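Local atomic coordinates of LEOA (PDB entry 4AUR), a protein that is a bacterial dynamin-like GTPase from enterotoxigenic Escherichia coli, which probably binds and hydrolyses GTP through its P-loop head domain. Residues Y95-L100 against C104-T109; V69-L74 against D79-S84. One frame throughout, in Å; residues are numbered along the deposited sequence.

Interaction 1: residues Y95-L100 against C104-T109; sequences YKPEGL and CEIVDT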
loop_
_atom_site.group_PDB
_atom_site.type_symbol
_atom_site.label_atom_id
_atom_site.label_comp_id
_atom_site.label_asym_id
_atom_site.label_seq_id
_atom_site.Cartn_x
_atom_site.Cartn_y
_atom_site.Cartn_z
ATOM N N TYR A 95 -51.214 -11.447 0.947
ATOM C CA TYR A 95 -51.815 -12.293 -0.069
ATOM C C TYR A 95 -50.690 -12.999 -0.804
ATOM O O TYR A 95 -49.702 -12.379 -1.146
ATOM C CB TYR A 95 -52.681 -11.466 -1.004
ATOM C CG TYR A 95 -53.624 -10.561 -0.255
ATOM C CD1 TYR A 95 -54.884 -10.992 0.149
ATOM C CD2 TYR A 95 -53.234 -9.277 0.092
ATOM C CE1 TYR A 95 -55.737 -10.146 0.866
ATOM C CE2 TYR A 95 -54.069 -8.428 0.805
ATOM C CZ TYR A 95 -55.320 -8.853 1.190
ATOM O OH TYR A 95 -56.127 -7.956 1.886
ATOM N N LYS A 96 -50.844 -14.308 -0.993
ATOM C CA LYS A 96 -49.827 -15.187 -1.556
ATOM C C LYS A 96 -50.409 -15.873 -2.799
ATOM O O LYS A 96 -50.803 -17.046 -2.759
ATOM C CB LYS A 96 -49.412 -16.225 -0.508
ATOM C CG LYS A 96 -48.451 -15.719 0.562
ATOM C CD LYS A 96 -48.439 -16.630 1.781
ATOM C CE LYS A 96 -47.202 -16.430 2.646
ATOM N NZ LYS A 96 -45.927 -16.813 1.954
ATOM N N PRO A 97 -50.488 -15.134 -3.909
ATOM C CA PRO A 97 -51.139 -15.612 -5.101
ATOM C C PRO A 97 -50.556 -16.910 -5.621
ATOM O O PRO A 97 -49.385 -17.215 -5.376
ATOM C CB PRO A 97 -50.896 -14.481 -6.094
ATOM C CG PRO A 97 -49.656 -13.824 -5.620
ATOM C CD PRO A 97 -49.875 -13.821 -4.144
ATOM N N GLU A 98 -51.382 -17.654 -6.359
ATOM C CA GLU A 98 -51.044 -19.011 -6.775
ATOM C C GLU A 98 -50.978 -19.077 -8.284
ATOM O O GLU A 98 -51.324 -18.125 -8.962
ATOM C CB GLU A 98 -52.066 -19.997 -6.205
ATOM C CG GLU A 98 -51.949 -20.179 -4.692
ATOM C CD GLU A 98 -53.117 -20.939 -4.063
ATOM O OE1 GLU A 98 -53.914 -21.560 -4.811
ATOM O OE2 GLU A 98 -53.243 -20.912 -2.811
ATOM N N GLY A 99 -50.489 -20.188 -8.807
ATOM C CA GLY A 99 -50.402 -20.367 -10.238
ATOM C C GLY A 99 -49.521 -19.350 -10.928
ATOM O O GLY A 99 -49.682 -19.096 -12.113
ATOM N N LEU A 100 -48.580 -18.777 -10.185
ATOM C CA LEU A 100 -47.599 -17.836 -10.733
ATOM C C LEU A 100 -46.286 -18.582 -10.885
ATOM O O LEU A 100 -46.116 -19.628 -10.259
ATOM C CB LEU A 100 -47.412 -16.659 -9.778
ATOM C CG LEU A 100 -48.386 -15.490 -9.887
ATOM C CD1 LEU A 100 -48.308 -14.642 -8.628
ATOM C CD2 LEU A 100 -48.080 -14.645 -11.106
ATOM N N CYS A 104 -44.866 -15.136 -4.340
ATOM C CA CYS A 104 -44.587 -13.783 -3.883
ATOM C C CYS A 104 -45.630 -13.386 -2.904
ATOM O O CYS A 104 -46.708 -13.906 -2.938
ATOM C CB CYS A 104 -44.535 -12.759 -5.029
ATOM S SG CYS A 104 -46.115 -12.311 -5.808
ATOM N N GLU A 105 -45.287 -12.451 -2.039
ATOM C CA GLU A 105 -46.157 -11.959 -1.002
ATOM C C GLU A 105 -46.649 -10.563 -1.398
ATOM O O GLU A 105 -45.920 -9.767 -1.997
ATOM C CB GLU A 105 -45.380 -11.855 0.312
ATOM C CG GLU A 105 -44.761 -13.143 0.830
ATOM C CD GLU A 105 -43.859 -12.912 2.038
ATOM O OE1 GLU A 105 -43.204 -11.851 2.107
ATOM O OE2 GLU A 105 -43.789 -13.781 2.935
ATOM N N ILE A 106 -47.888 -10.251 -1.061
ATOM C CA ILE A 106 -48.436 -8.939 -1.366
ATOM C C ILE A 106 -48.934 -8.432 -0.058
ATOM O O ILE A 106 -49.851 -8.994 0.496
ATOM C CB ILE A 106 -49.556 -9.024 -2.419
ATOM C CG1 ILE A 106 -48.936 -9.427 -3.761
ATOM C CG2 ILE A 106 -50.263 -7.684 -2.563
ATOM C CD1 ILE A 106 -49.903 -9.923 -4.801
ATOM N N VAL A 107 -48.287 -7.406 0.471
ATOM C CA VAL A 107 -48.639 -6.896 1.797
ATOM C C VAL A 107 -49.393 -5.607 1.619
ATOM O O VAL A 107 -49.154 -4.896 0.658
ATOM C CB VAL A 107 -47.401 -6.648 2.672
ATOM C CG1 VAL A 107 -46.701 -7.951 2.950
ATOM C CG2 VAL A 107 -46.426 -5.689 2.014
ATOM N N ASP A 108 -50.301 -5.297 2.526
ATOM C CA ASP A 108 -50.993 -4.001 2.467
ATOM C C ASP A 108 -51.627 -3.691 3.818
ATOM O O ASP A 108 -51.730 -4.548 4.685
ATOM C CB ASP A 108 -52.024 -4.025 1.314
ATOM C CG ASP A 108 -53.014 -2.861 1.342
ATOM O OD1 ASP A 108 -52.600 -1.700 1.145
ATOM O OD2 ASP A 108 -54.224 -3.130 1.545
ATOM N N THR A 109 -52.019 -2.449 3.989
ATOM C CA THR A 109 -52.664 -2.005 5.184
ATOM C C THR A 109 -54.023 -1.424 4.802
ATOM O O THR A 109 -54.146 -0.219 4.650
ATOM C CB THR A 109 -51.787 -0.921 5.786
ATOM O OG1 THR A 109 -51.413 -0.017 4.740
ATOM C CG2 THR A 109 -50.535 -1.530 6.322
#

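Interaction 2: residues V69-L74 against D79-S84; sequences VIAAWL and DDMNIS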
loop_
_atom_site.group_PDB
_atom_site.type_symbol
_atom_site.label_atom_id
_atom_site.label_comp_id
_atom_site.label_asym_id
_atom_site.label_seq_id
_atom_site.Cartn_x
_atom_site.Cartn_y
_atom_site.Cartn_z
ATOM N N VAL A 69 -53.771 -2.298 -11.014
ATOM C CA VAL A 69 -52.348 -2.107 -11.247
ATOM C C VAL A 69 -51.523 -3.360 -10.941
ATOM O O VAL A 69 -50.632 -3.696 -11.703
ATOM C CB VAL A 69 -51.799 -0.896 -10.474
ATOM C CG1 VAL A 69 -50.282 -0.811 -10.590
ATOM C CG2 VAL A 69 -52.409 0.386 -11.017
ATOM N N ILE A 70 -51.818 -4.056 -9.853
ATOM C CA ILE A 70 -50.993 -5.191 -9.466
ATOM C C ILE A 70 -51.243 -6.441 -10.309
ATOM O O ILE A 70 -50.290 -7.085 -10.761
ATOM C CB ILE A 70 -51.126 -5.512 -7.978
ATOM C CG1 ILE A 70 -50.149 -6.617 -7.623
ATOM C CG2 ILE A 70 -52.550 -5.899 -7.590
ATOM C CD1 ILE A 70 -49.783 -6.598 -6.163
ATOM N N ALA A 71 -52.515 -6.777 -10.530
ATOM C CA ALA A 71 -52.883 -7.826 -11.482
ATOM C C ALA A 71 -52.256 -7.549 -12.847
ATOM O O ALA A 71 -51.659 -8.433 -13.459
ATOM C CB ALA A 71 -54.386 -7.905 -11.619
ATOM N N ALA A 72 -52.391 -6.320 -13.320
ATOM C CA ALA A 72 -51.827 -5.949 -14.611
ATOM C C ALA A 72 -50.373 -6.307 -14.693
ATOM O O ALA A 72 -49.928 -6.835 -15.697
ATOM C CB ALA A 72 -51.967 -4.455 -14.846
ATOM N N TRP A 73 -49.641 -6.001 -13.623
ATOM C CA TRP A 73 -48.188 -6.079 -13.599
ATOM C C TRP A 73 -47.726 -7.507 -13.528
ATOM O O TRP A 73 -46.810 -7.900 -14.243
ATOM C CB TRP A 73 -47.678 -5.314 -12.391
ATOM C CG TRP A 73 -46.231 -5.500 -12.103
ATOM C CD1 TRP A 73 -45.180 -5.047 -12.838
ATOM C CD2 TRP A 73 -45.683 -6.131 -10.970
ATOM N NE1 TRP A 73 -44.000 -5.377 -12.237
ATOM C CE2 TRP A 73 -44.282 -6.046 -11.080
ATOM C CE3 TRP A 73 -46.235 -6.756 -9.860
ATOM C CZ2 TRP A 73 -43.428 -6.581 -10.131
ATOM C CZ3 TRP A 73 -45.378 -7.305 -8.914
ATOM C CH2 TRP A 73 -43.996 -7.213 -9.058
ATOM N N LEU A 74 -48.363 -8.270 -12.647
ATOM C CA LEU A 74 -48.108 -9.703 -12.508
ATOM C C LEU A 74 -48.328 -10.453 -13.815
ATOM O O LEU A 74 -47.556 -11.357 -14.177
ATOM C CB LEU A 74 -49.043 -10.292 -11.463
ATOM C CG LEU A 74 -48.720 -9.796 -10.063
ATOM C CD1 LEU A 74 -49.897 -10.020 -9.153
ATOM C CD2 LEU A 74 -47.497 -10.485 -9.491
ATOM N N ASP A 79 -58.447 -13.457 -9.982
ATOM C CA ASP A 79 -59.032 -14.757 -9.615
ATOM C C ASP A 79 -58.300 -15.977 -10.186
ATOM O O ASP A 79 -58.377 -17.061 -9.601
ATOM C CB ASP A 79 -60.534 -14.814 -9.953
ATOM C CG ASP A 79 -61.418 -14.535 -8.736
ATOM O OD1 ASP A 79 -61.205 -15.167 -7.670
ATOM O OD2 ASP A 79 -62.329 -13.688 -8.848
ATOM N N ASP A 80 -57.599 -15.798 -11.312
ATOM C CA ASP A 80 -56.778 -16.861 -11.917
ATOM C C ASP A 80 -55.602 -17.269 -11.036
ATOM O O ASP A 80 -55.100 -18.397 -11.137
ATOM C CB ASP A 80 -56.227 -16.411 -13.266
ATOM C CG ASP A 80 -57.286 -16.305 -14.314
ATOM O OD1 ASP A 80 -58.435 -16.696 -14.033
ATOM O OD2 ASP A 80 -56.964 -15.834 -15.420
HETATM N N MSE A 81 -55.162 -16.332 -10.195
HETATM C CA MSE A 81 -54.176 -16.597 -9.150
HETATM C C MSE A 81 -54.894 -16.641 -7.824
HETATM O O MSE A 81 -54.422 -16.094 -6.838
HETATM C CB MSE A 81 -53.034 -15.580 -9.207
HETATM C CG MSE A 81 -53.484 -14.125 -9.222
HETATM SE SE MSE A 81 -51.940 -12.902 -9.403
HETATM C CE MSE A 81 -53.097 -11.335 -9.090
ATOM N N ASN A 82 -56.066 -17.289 -7.830
ATOM C CA ASN A 82 -56.823 -17.706 -6.643
ATOM C C ASN A 82 -56.543 -16.913 -5.364
ATOM O O ASN A 82 -56.119 -17.463 -4.343
ATOM C CB ASN A 82 -56.594 -19.210 -6.428
ATOM C CG ASN A 82 -57.465 -19.792 -5.330
ATOM O OD1 ASN A 82 -58.692 -19.866 -5.455
ATOM N ND2 ASN A 82 -56.826 -20.220 -4.246
ATOM N N ILE A 83 -56.785 -15.608 -5.439
ATOM C CA ILE A 83 -56.670 -14.721 -4.280
ATOM C C ILE A 83 -57.637 -13.533 -4.462
ATOM O O ILE A 83 -57.976 -13.161 -5.590
ATOM C CB ILE A 83 -55.189 -14.286 -4.050
ATOM C CG1 ILE A 83 -54.773 -14.514 -2.590
ATOM C CG2 ILE A 83 -54.926 -12.850 -4.499
ATOM C CD1 ILE A 83 -54.520 -15.970 -2.224
ATOM N N SER A 84 -58.088 -12.960 -3.346
ATOM C CA SER A 84 -59.120 -11.921 -3.349
ATOM C C SER A 84 -58.892 -10.926 -2.213
ATOM O O SER A 84 -58.821 -11.303 -1.054
ATOM C CB SER A 84 -60.501 -12.574 -3.219
ATOM O OG SER A 84 -61.396 -11.761 -2.483
#

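Interaction 1: residues Y95-L100 against C104-T109
Tyr-95 and Ile-106 form the backbone core of this antiparallel hairpin, a hydrogen-bonded pair. Tyr-95 N donates to Ile-106 O at 2.8 Å (157° at the hydrogen), and Ile-106 N returns the bond to Tyr-95 O at 2.8 Å with a more bent angle of 136°. These reciprocal bonds fix the register. The two side chains lie on the same face of the sheet, CB to CB 4.2 Å apart, while Tyr-95 CD2 comes 3.4 Å from Ile-106 O, with the ring set obliquely to that oxygen.

The apolar part follows where the chain leaves the strand. Pro-97 crosses Ile-106 at a slant, its CD 4.0 Å from Ile-106 CD1. With chi1 at 72° the Cys-104 thiol lies where Pro-97 CG meets SG at 3.9 Å and Leu-100 CD1 approaches it more loosely.

The charged contact is long for a salt bridge: Lys-96 runs alongside Glu-105, its NZ 3.8 Å from Glu-105 OE2. Glu-105 OE1 has its stronger partner in Arg-55.

Asp-108 and Thr-109 open a sequence consistent with the GTPase G3 (DxxG) motif, and Asp-108 salt-bridges Lys-66 of the probable P-loop. Strand 93-95 lies at one edge of the six-stranded sheet, and strand 104-108 lies between it and strand 54-60, covered by helix 129-136 at Val-107.

Interaction 2: residues V69-L74 against D79-S84
Selenomethionine Met-81 makes a small, buried, purely apolar contact with Leu-74 and Ala-71, joining the loop after helix 66-74 back onto the last turn of that helix. The evidence lies in one side chain: 111 Å² is buried in all, and more than half of it belongs to Met-81. Its end lies against one branch of Leu-74, with CD1 of Leu-74 3.5 Å from Met-81 CE and equally near Met-81 SE. The two side chains cross at about a right angle, and one leucine methyl meets both the selenium and the terminal methyl. Ala-71 is touched more lightly, Met-81 CE lying 4.3 Å from its CA.

Chi2 of -177° and chi3 of -172° stretch the Met-81 side chain out, carrying CE across to the helix although the nearest CA atoms, of Ala-71 and Met-81, are 9.2 Å apart. The backbone at its base is a type I turn from Asp-79 to Asn-82, closed by Asn-82 N to Asp-79 O at 2.9 Å.

Helix 66-74 is packed on the sheet through Ile-70 on Leu-58 and Trp-73 on Ile-56; Trp-73 also meets Phe-142 edge-to-face. Helix 250-273 covers Val-69, Ala-72 and Trp-73.

The helix-to-loop contact of interaction 2 is complete by residue 84, and the hairpin segments of interaction 1 begin at residue 95; their centres are about 9 Å apart, and they touch directly. Ile-106 CD1 of the hairpin packs on Ile-70 CD1 of the helix at 3.6 Å, and Pro-97 CB lies 3.8 Å from Met-81 SE. A probable hydrogen bond joins Glu-98 OE1 to Asn-82 ND2, 3.3 Å apart. The loop after strand 93-95, strand 104-108 through Ile-106, the turn at 79-82 and helix 66-74 therefore pack together toward one edge of the sheet. In the GTPase head, this joins the helix following the probable P-loop to the hairpin that leads into the G3-like segment.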